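Local coordinates for AP endonuclease, family protein 2 (Mycobacterium smegmatis, PDB 5TNV) that binds magnesium in a xylose isomerase-like TIM barrel of AP endonuclease family 2 and may act as an endonuclease, at residues Ser191-Glu196 with Phe250-Asn255. Residues are numbered along the deposited sequence; the frame is centred on the assembly and turned at random.
Sequences SLEMYE and FWHIKN
The magnesium site at the C-terminal mouth of the TIM barrel brings Glu-193, the last residue of strand 189-193, together with His-252 of strand 251-261. Both are ligands of the ion, Glu-193 through OE2 and His-252 through ND1, and Asp-223 is the third protein ligand. Glu-193 OE2 and His-252 ND1 come within 3.2 Å of each other because they share the metal, not through a hydrogen bond. The other carboxylate oxygen, Glu-193 OE1, lies 3.3 Å from His-252 CE1; the carboxylate approaches the imidazole obliquely, the two planes turned 69° apart. Beyond the metal, Asn-139 is a polar partner of the Glu-193 carboxylate and Ser-104 of the His-252 side chain. Glu-193 reaches inward as an extended chain, CG anti to the backbone N (chi1 -177°), and meets the histidine side chain nearly at a right angle. Lys-254 NZ stays 5.3 Å from Glu-193 OE2 and instead makes salt bridges with Asp-223 and Glu-300; its positive charge may still help balance the acidic site. Two residues earlier on each segment, Ser-191 OG packs 3.4 Å from Phe-250 CB and lies in the plane of the phenyl ring at its edge, while hydrogen-bonding to Asn-249. Strand 218-221 separates the two segments on the barrel wall: Leu-192 bonds through its backbone to Gly-219 and Asn-221, Asn-221 OD1 accepts from His-252 N, and Trp-251 packs outward against helix 281-290.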
loop_
_atom_site.group_PDB
_atom_site.type_symbol
_atom_site.label_atom_id
_atom_site.label_comp_id
_atom_site.label_asym_id
_atom_site.label_seq_id
_atom_site.Cartn_x
_atom_site.Cartn_y
_atom_site.Cartn_z
ATOM N N SER A 191 -15.056 -26.835 6.251
ATOM C CA SER A 191 -14.707 -25.624 6.972
ATOM C C SER A 191 -15.880 -24.636 6.892
ATOM O O SER A 191 -16.590 -24.594 5.893
ATOM C CB SER A 191 -13.435 -24.988 6.437
ATOM O OG SER A 191 -12.914 -24.050 7.368
ATOM N N LEU A 192 -16.035 -23.865 7.972
ATOM C CA LEU A 192 -17.084 -22.878 8.128
ATOM C C LEU A 192 -16.514 -21.474 8.148
ATOM O O LEU A 192 -15.758 -21.099 9.034
ATOM C CB LEU A 192 -17.849 -23.097 9.444
ATOM C CG LEU A 192 -18.332 -24.531 9.721
ATOM C CD1 LEU A 192 -19.013 -24.573 11.078
ATOM C CD2 LEU A 192 -19.256 -25.011 8.598
ATOM N N GLU A 193 -16.858 -20.703 7.106
ATOM C CA GLU A 193 -16.265 -19.384 6.886
ATOM C C GLU A 193 -16.917 -18.314 7.750
ATOM O O GLU A 193 -18.098 -17.965 7.566
ATOM C CB GLU A 193 -16.373 -19.035 5.390
ATOM C CG GLU A 193 -15.739 -17.726 5.034
ATOM C CD GLU A 193 -15.803 -17.449 3.527
ATOM O OE1 GLU A 193 -16.108 -18.369 2.751
ATOM O OE2 GLU A 193 -15.495 -16.280 3.132
ATOM N N MET A 194 -16.121 -17.735 8.645
ATOM C CA MET A 194 -16.608 -16.611 9.440
ATOM C C MET A 194 -16.914 -15.433 8.543
ATOM O O MET A 194 -16.116 -15.080 7.667
ATOM C CB MET A 194 -15.575 -16.239 10.506
ATOM C CG MET A 194 -15.397 -17.320 11.554
ATOM S SD MET A 194 -14.224 -16.955 12.853
ATOM C CE MET A 194 -14.976 -15.477 13.570
ATOM N N TYR A 195 -18.053 -14.795 8.785
ATOM C CA TYR A 195 -18.580 -13.719 7.931
ATOM C C TYR A 195 -19.580 -12.950 8.797
ATOM O O TYR A 195 -20.351 -13.549 9.558
ATOM C CB TYR A 195 -19.167 -14.269 6.645
ATOM C CG TYR A 195 -19.674 -13.225 5.663
ATOM C CD1 TYR A 195 -20.917 -12.616 5.861
ATOM C CD2 TYR A 195 -18.939 -12.839 4.566
ATOM C CE1 TYR A 195 -21.408 -11.656 5.010
ATOM C CE2 TYR A 195 -19.436 -11.903 3.664
ATOM C CZ TYR A 195 -20.637 -11.317 3.889
ATOM O OH TYR A 195 -21.135 -10.398 2.972
ATOM N N GLU A 196 -19.598 -11.650 8.648
ATOM C CA GLU A 196 -20.438 -10.754 9.440
ATOM C C GLU A 196 -21.921 -11.057 9.295
ATOM O O GLU A 196 -22.454 -11.422 8.242
ATOM C CB GLU A 196 -20.136 -9.305 9.035
ATOM C CG GLU A 196 -20.289 -8.968 7.563
ATOM C CD GLU A 196 -19.074 -9.193 6.688
ATOM O OE1 GLU A 196 -18.252 -10.078 6.965
ATOM O OE2 GLU A 196 -18.913 -8.462 5.657
ATOM N N PHE A 250 -8.774 -24.390 7.958
ATOM C CA PHE A 250 -8.674 -23.789 6.621
ATOM C C PHE A 250 -8.604 -22.286 6.849
ATOM O O PHE A 250 -9.060 -21.820 7.883
ATOM C CB PHE A 250 -9.924 -24.162 5.823
ATOM C CG PHE A 250 -9.995 -23.600 4.415
ATOM C CD1 PHE A 250 -8.949 -23.755 3.522
ATOM C CD2 PHE A 250 -11.149 -22.943 3.975
ATOM C CE1 PHE A 250 -9.015 -23.286 2.240
ATOM C CE2 PHE A 250 -11.222 -22.470 2.671
ATOM C CZ PHE A 250 -10.182 -22.659 1.793
ATOM N N TRP A 251 -8.090 -21.531 5.881
ATOM C CA TRP A 251 -7.886 -20.102 6.156
ATOM C C TRP A 251 -7.940 -19.279 4.852
ATOM O O TRP A 251 -6.989 -19.249 4.103
ATOM C CB TRP A 251 -6.553 -19.933 6.876
ATOM C CG TRP A 251 -6.376 -18.626 7.611
ATOM C CD1 TRP A 251 -7.159 -17.495 7.655
ATOM C CD2 TRP A 251 -5.252 -18.363 8.481
ATOM N NE1 TRP A 251 -6.576 -16.561 8.481
ATOM C CE2 TRP A 251 -5.420 -17.065 9.000
ATOM C CE3 TRP A 251 -4.161 -19.124 8.829
ATOM C CZ2 TRP A 251 -4.484 -16.529 9.881
ATOM C CZ3 TRP A 251 -3.209 -18.596 9.710
ATOM C CH2 TRP A 251 -3.387 -17.300 10.217
ATOM N N HIS A 252 -9.057 -18.577 4.671
ATOM C CA HIS A 252 -9.150 -17.440 3.751
ATOM C C HIS A 252 -8.403 -16.283 4.434
ATOM O O HIS A 252 -8.802 -15.870 5.528
ATOM C CB HIS A 252 -10.584 -17.015 3.502
ATOM C CG HIS A 252 -11.406 -17.853 2.605
ATOM N ND1 HIS A 252 -12.645 -17.419 2.191
ATOM C CD2 HIS A 252 -11.157 -19.092 2.084
ATOM C CE1 HIS A 252 -13.098 -18.391 1.415
ATOM N NE2 HIS A 252 -12.262 -19.401 1.304
ATOM N N ILE A 253 -7.366 -15.805 3.792
ATOM C CA ILE A 253 -6.414 -14.903 4.478
ATOM C C ILE A 253 -6.265 -13.628 3.643
ATOM O O ILE A 253 -5.708 -13.655 2.550
ATOM C CB ILE A 253 -5.099 -15.656 4.755
ATOM C CG1 ILE A 253 -4.129 -14.780 5.564
ATOM C CG2 ILE A 253 -4.440 -16.235 3.523
ATOM C CD1 ILE A 253 -2.957 -15.540 6.166
ATOM N N LYS A 254 -6.743 -12.524 4.204
ATOM C CA LYS A 254 -6.707 -11.214 3.532
ATOM C C LYS A 254 -6.587 -10.132 4.593
ATOM O O LYS A 254 -6.860 -10.334 5.782
ATOM C CB LYS A 254 -7.913 -10.999 2.617
ATOM C CG LYS A 254 -9.263 -10.985 3.286
ATOM C CD LYS A 254 -10.370 -10.558 2.329
ATOM C CE LYS A 254 -11.792 -10.670 2.888
ATOM N NZ LYS A 254 -12.210 -12.087 3.011
ATOM N N ASN A 255 -6.236 -8.916 4.128
ATOM C CA ASN A 255 -6.006 -7.805 5.027
ATOM C C ASN A 255 -6.628 -6.503 4.491
ATOM O O ASN A 255 -6.923 -6.356 3.301
ATOM C CB ASN A 255 -4.510 -7.614 5.311
ATOM C CG ASN A 255 -4.141 -7.133 6.696
ATOM O OD1 ASN A 255 -5.035 -6.760 7.497
ATOM N ND2 ASN A 255 -2.873 -7.134 7.012
#